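Local structure of ribonucleoside-diphosphate reductase subunit beta (Streptococcus sanguinis, 4N83) at residues 247-259 with 270-282. The protein forms the metal-binding small subunit of a class Ib ribonucleotide reductase, which probably makes deoxyribonucleotides for DNA synthesis from the corresponding ribonucleotides. Numbering follows the deposited sequence.
Sequences EEVKTFLRYNANK and FPDSADDVNPIVM
Arg254 lays its CG over one face of the Phe270 ring, 3.7 Å from the centroid, a CH-pi contact. Asn258 OD1 sits at the edge of the same ring. The Arg254 guanidinium meets Asp272 OD1 at its own edge, while Lys250 O lies over one of its faces. The Phe252 ring lies between Asn256 ND2 on one face and Val281 CG1 on the other. Tyr255 has Ala274 CA over one face and Asp272 O at its edge; Met282 adds an oblique Met-aromatic contact.

The Arg254 chain bends at chi3 (-76°). Arg254 NE then forms a salt bridge to Asp272 OD1 at 2.9 Å, nearly straight at 167°, from above the carboxylate plane. NH1 binds Tyr229 of helix 211-240. Asn258 OD1 accepts from Phe270 N at 3.0 Å. Val277 CG1 reaches Phe252 CD1 at 3.5 Å, and CG2 packs on Tyr255 CB.

Asn278 OD1 caps helix 279-285, accepting from Val281 N at 3.1 Å and weakly from Ile280 N. Asn278 ND2 donates to Glu248 OE1 at 2.8 Å. Together these bonds set the rotation of the amide.

The segment thus packs back along helix 246-263 in this all-helical, ferritin-clan fold. Phe252 is about 12 Å from the manganese ligand Glu191, side chain to side chain, so the contact lies outside the metal site. The carboxylate of Asp272 probably balances the charge of Arg254.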
loop_
_atom_site.group_PDB
_atom_site.type_symbol
_atom_site.label_atom_id
_atom_site.label_comp_id
_atom_site.label_asym_id
_atom_site.label_seq_id
_atom_site.Cartn_x
_atom_site.Cartn_y
_atom_site.Cartn_z
ATOM N N GLU A 247 -1.268 -17.585 -32.893
ATOM C CA GLU A 247 0.129 -18.022 -32.948
ATOM C C GLU A 247 1.120 -16.914 -32.582
ATOM O O GLU A 247 2.246 -17.202 -32.178
ATOM C CB GLU A 247 0.459 -18.586 -34.334
ATOM C CG GLU A 247 -0.313 -19.850 -34.692
ATOM C CD GLU A 247 -0.036 -21.010 -33.750
ATOM O OE1 GLU A 247 1.072 -21.076 -33.177
ATOM O OE2 GLU A 247 -0.933 -21.864 -33.583
ATOM N N GLU A 248 0.704 -15.656 -32.726
ATOM C CA GLU A 248 1.538 -14.516 -32.334
ATOM C C GLU A 248 1.572 -14.332 -30.815
ATOM O O GLU A 248 2.608 -13.967 -30.256
ATOM C CB GLU A 248 1.047 -13.229 -32.999
ATOM C CG GLU A 248 1.232 -13.199 -34.506
ATOM C CD GLU A 248 0.789 -11.886 -35.120
ATOM O OE1 GLU A 248 1.603 -11.250 -35.821
ATOM O OE2 GLU A 248 -0.372 -11.483 -34.894
ATOM N N VAL A 249 0.437 -14.572 -30.158
ATOM C CA VAL A 249 0.350 -14.494 -28.693
ATOM C C VAL A 249 1.152 -15.629 -28.050
ATOM O O VAL A 249 1.766 -15.445 -26.997
ATOM C CB VAL A 249 -1.119 -14.540 -28.203
ATOM C CG1 VAL A 249 -1.188 -14.630 -26.682
ATOM C CG2 VAL A 249 -1.884 -13.318 -28.691
ATOM N N LYS A 250 1.137 -16.797 -28.689
ATOM C CA LYS A 250 1.953 -17.931 -28.255
ATOM C C LYS A 250 3.448 -17.617 -28.365
ATOM O O LYS A 250 4.234 -18.012 -27.502
ATOM C CB LYS A 250 1.609 -19.182 -29.070
ATOM C CG LYS A 250 0.241 -19.762 -28.745
ATOM C CD LYS A 250 -0.168 -20.835 -29.739
ATOM C CE LYS A 250 -1.485 -21.480 -29.342
ATOM N NZ LYS A 250 -1.892 -22.548 -30.295
ATOM N N THR A 251 3.830 -16.904 -29.424
ATOM C CA THR A 251 5.209 -16.438 -29.602
ATOM C C THR A 251 5.583 -15.415 -28.524
ATOM O O THR A 251 6.718 -15.392 -28.048
ATOM C CB THR A 251 5.412 -15.791 -30.990
ATOM O OG1 THR A 251 4.817 -16.612 -32.002
ATOM C CG2 THR A 251 6.894 -15.612 -31.298
ATOM N N PHE A 252 4.617 -14.577 -28.152
ATOM C CA PHE A 252 4.814 -13.543 -27.135
ATOM C C PHE A 252 4.883 -14.146 -25.728
ATOM O O PHE A 252 5.625 -13.654 -24.875
ATOM C CB PHE A 252 3.677 -12.513 -27.228
ATOM C CG PHE A 252 3.961 -11.200 -26.540
ATOM C CD1 PHE A 252 5.133 -10.496 -26.794
ATOM C CD2 PHE A 252 3.029 -10.645 -25.670
ATOM C CE1 PHE A 252 5.381 -9.281 -26.171
ATOM C CE2 PHE A 252 3.271 -9.430 -25.049
ATOM C CZ PHE A 252 4.447 -8.746 -25.300
ATOM N N LEU A 253 4.114 -15.210 -25.496
ATOM C CA LEU A 253 4.096 -15.900 -24.200
ATOM C C LEU A 253 5.400 -16.646 -23.914
ATOM O O LEU A 253 5.898 -16.623 -22.788
ATOM C CB LEU A 253 2.915 -16.877 -24.119
ATOM C CG LEU A 253 1.562 -16.261 -23.754
ATOM C CD1 LEU A 253 0.429 -17.235 -24.048
ATOM C CD2 LEU A 253 1.545 -15.833 -22.291
ATOM N N ARG A 254 5.940 -17.313 -24.931
ATOM C CA ARG A 254 7.224 -18.005 -24.808
ATOM C C ARG A 254 8.374 -17.020 -24.579
ATOM O O ARG A 254 9.336 -17.333 -23.875
ATOM C CB ARG A 254 7.505 -18.851 -26.055
ATOM C CG ARG A 254 6.645 -20.102 -26.164
ATOM C CD ARG A 254 7.010 -20.926 -27.391
ATOM N NE ARG A 254 6.493 -20.335 -28.627
ATOM C CZ ARG A 254 5.313 -20.617 -29.185
ATOM N NH1 ARG A 254 4.480 -21.497 -28.637
ATOM N NH2 ARG A 254 4.961 -20.007 -30.313
ATOM N N TYR A 255 8.259 -15.834 -25.175
ATOM C CA TYR A 255 9.278 -14.792 -25.057
ATOM C C TYR A 255 9.367 -14.239 -23.632
ATOM O O TYR A 255 10.449 -14.195 -23.047
ATOM C CB TYR A 255 8.991 -13.660 -26.054
ATOM C CG TYR A 255 9.851 -12.427 -25.876
ATOM C CD1 TYR A 255 11.239 -12.505 -25.947
ATOM C CD2 TYR A 255 9.275 -11.180 -25.645
ATOM C CE1 TYR A 255 12.030 -11.379 -25.787
ATOM C CE2 TYR A 255 10.057 -10.047 -25.484
ATOM C CZ TYR A 255 11.433 -10.152 -25.556
ATOM O OH TYR A 255 12.212 -9.031 -25.396
ATOM N N ASN A 256 8.227 -13.825 -23.084
ATOM C CA ASN A 256 8.177 -13.254 -21.734
ATOM C C ASN A 256 8.351 -14.280 -20.611
ATOM O O ASN A 256 8.638 -13.908 -19.473
ATOM C CB ASN A 256 6.872 -12.479 -21.529
ATOM C CG ASN A 256 6.862 -11.153 -22.264
ATOM O OD1 ASN A 256 7.782 -10.347 -22.117
ATOM N ND2 ASN A 256 5.822 -10.914 -23.050
ATOM N N ALA A 257 8.173 -15.563 -20.928
ATOM C CA ALA A 257 8.442 -16.642 -19.976
ATOM C C ALA A 257 9.916 -16.661 -19.578
ATOM O O ALA A 257 10.259 -16.992 -18.442
ATOM C CB ALA A 257 8.039 -17.985 -20.569
ATOM N N ASN A 258 10.779 -16.297 -20.524
ATOM C CA ASN A 258 12.221 -16.235 -20.293
ATOM C C ASN A 258 12.616 -15.086 -19.366
ATOM O O ASN A 258 13.573 -15.203 -18.599
ATOM C CB ASN A 258 12.961 -16.105 -21.627
ATOM C CG ASN A 258 12.653 -17.249 -22.581
ATOM O OD1 ASN A 258 12.455 -18.388 -22.157
ATOM N ND2 ASN A 258 12.610 -16.949 -23.876
ATOM N N LYS A 259 11.882 -13.977 -19.447
ATOM C CA LYS A 259 12.115 -12.828 -18.569
ATOM C C LYS A 259 11.719 -13.143 -17.127
ATOM O O LYS A 259 12.387 -12.708 -16.189
ATOM C CB LYS A 259 11.353 -11.599 -19.072
ATOM C CG LYS A 259 11.882 -11.056 -20.390
ATOM C CD LYS A 259 11.163 -9.784 -20.809
ATOM C CE LYS A 259 11.792 -9.190 -22.059
ATOM N NZ LYS A 259 11.009 -8.043 -22.596
ATOM N N PHE A 270 12.841 -20.919 -23.801
ATOM C CA PHE A 270 12.424 -20.946 -25.206
ATOM C C PHE A 270 13.403 -20.205 -26.122
ATOM O O PHE A 270 14.143 -19.335 -25.663
ATOM C CB PHE A 270 11.023 -20.346 -25.349
ATOM C CG PHE A 270 9.965 -21.095 -24.590
ATOM C CD1 PHE A 270 9.640 -20.736 -23.289
ATOM C CD2 PHE A 270 9.299 -22.164 -25.175
ATOM C CE1 PHE A 270 8.667 -21.427 -22.585
ATOM C CE2 PHE A 270 8.325 -22.859 -24.476
ATOM C CZ PHE A 270 8.008 -22.490 -23.180
ATOM N N PRO A 271 13.408 -20.551 -27.425
ATOM C CA PRO A 271 14.268 -19.876 -28.401
ATOM C C PRO A 271 13.667 -18.595 -28.999
ATOM O O PRO A 271 14.335 -17.920 -29.787
ATOM C CB PRO A 271 14.437 -20.937 -29.491
ATOM C CG PRO A 271 13.155 -21.693 -29.464
ATOM C CD PRO A 271 12.664 -21.669 -28.040
ATOM N N ASP A 272 12.428 -18.266 -28.631
ATOM C CA ASP A 272 11.741 -17.092 -29.178
ATOM C C ASP A 272 12.349 -15.793 -28.650
ATOM O O ASP A 272 12.210 -15.470 -27.471
ATOM C CB ASP A 272 10.247 -17.131 -28.839
ATOM C CG ASP A 272 9.526 -18.294 -29.495
ATOM O OD1 ASP A 272 8.280 -18.245 -29.576
ATOM O OD2 ASP A 272 10.197 -19.256 -29.926
ATOM N N SER A 273 13.020 -15.058 -29.535
ATOM C CA SER A 273 13.637 -13.778 -29.192
ATOM C C SER A 273 12.674 -12.626 -29.505
ATOM O O SER A 273 11.484 -12.852 -29.733
ATOM C CB SER A 273 14.947 -13.611 -29.967
ATOM O OG SER A 273 15.682 -12.496 -29.494
ATOM N N ALA A 274 13.193 -11.400 -29.504
ATOM C CA ALA A 274 12.398 -10.218 -29.848
ATOM C C ALA A 274 12.053 -10.166 -31.338
ATOM O O ALA A 274 11.001 -9.648 -31.712
ATOM C CB ALA A 274 13.130 -8.950 -29.435
ATOM N N ASP A 275 12.941 -10.696 -32.181
ATOM C CA ASP A 275 12.713 -10.748 -33.633
ATOM C C ASP A 275 11.604 -11.733 -34.028
ATOM O O ASP A 275 10.996 -11.589 -35.090
ATOM C CB ASP A 275 14.005 -11.115 -34.375
ATOM C CG ASP A 275 15.060 -10.020 -34.309
ATOM O OD1 ASP A 275 16.228 -10.308 -34.647
ATOM O OD2 ASP A 275 14.732 -8.876 -33.928
ATOM N N ASP A 276 11.351 -12.728 -33.179
ATOM C CA ASP A 276 10.294 -13.712 -33.428
ATOM C C ASP A 276 8.908 -13.131 -33.137
ATOM O O ASP A 276 7.936 -13.455 -33.822
ATOM C CB ASP A 276 10.521 -14.970 -32.581
ATOM C CG ASP A 276 11.842 -15.654 -32.891
ATOM O OD1 ASP A 276 12.899 -15.001 -32.751
ATOM O OD2 ASP A 276 11.825 -16.845 -33.266
ATOM N N VAL A 277 8.832 -12.274 -32.122
ATOM C CA VAL A 277 7.583 -11.617 -31.731
ATOM C C VAL A 277 7.152 -10.611 -32.798
ATOM O O VAL A 277 7.991 -10.066 -33.517
ATOM C CB VAL A 277 7.747 -10.894 -30.373
ATOM C CG1 VAL A 277 6.522 -10.055 -30.029
ATOM C CG2 VAL A 277 8.031 -11.901 -29.267
ATOM N N ASN A 278 5.844 -10.379 -32.899
ATOM C CA ASN A 278 5.292 -9.365 -33.798
ATOM C C ASN A 278 6.063 -8.047 -33.684
ATOM O O ASN A 278 6.318 -7.576 -32.574
ATOM C CB ASN A 278 3.804 -9.139 -33.490
ATOM C CG ASN A 278 3.152 -8.134 -34.428
ATOM O OD1 ASN A 278 3.447 -6.940 -34.382
ATOM N ND2 ASN A 278 2.248 -8.614 -35.276
ATOM N N PRO A 279 6.440 -7.449 -34.830
ATOM C CA PRO A 279 7.269 -6.241 -34.800
ATOM C C PRO A 279 6.551 -5.001 -34.264
ATOM O O PRO A 279 7.179 -4.175 -33.599
ATOM C CB PRO A 279 7.658 -6.045 -36.269
ATOM C CG PRO A 279 6.562 -6.691 -37.040
ATOM C CD PRO A 279 6.116 -7.858 -36.210
ATOM N N ILE A 280 5.254 -4.875 -34.547
ATOM C CA ILE A 280 4.487 -3.699 -34.126
ATOM C C ILE A 280 4.128 -3.768 -32.635
ATOM O O ILE A 280 3.851 -2.743 -32.011
ATOM C CB ILE A 280 3.222 -3.491 -35.007
ATOM C CG1 ILE A 280 3.054 -2.007 -35.361
ATOM C CG2 ILE A 280 1.962 -4.044 -34.347
ATOM C CD1 ILE A 280 3.961 -1.533 -36.478
ATOM N N VAL A 281 4.128 -4.977 -32.074
ATOM C CA VAL A 281 3.964 -5.168 -30.631
ATOM C C VAL A 281 5.276 -4.849 -29.916
ATOM O O VAL A 281 5.269 -4.302 -28.811
ATOM C CB VAL A 281 3.512 -6.605 -30.290
ATOM C CG1 VAL A 281 3.445 -6.813 -28.780
ATOM C CG2 VAL A 281 2.161 -6.895 -30.930
ATOM N N MET A 282 6.395 -5.189 -30.553
ATOM C CA MET A 282 7.720 -4.835 -30.037
ATOM C C MET A 282 7.990 -3.337 -30.221
ATOM O O MET A 282 8.803 -2.755 -29.500
ATOM C CB MET A 282 8.810 -5.664 -30.729
ATOM C CG MET A 282 10.088 -5.821 -29.916
ATOM S SD MET A 282 9.842 -6.576 -28.293
ATOM C CE MET A 282 9.098 -8.144 -28.732
#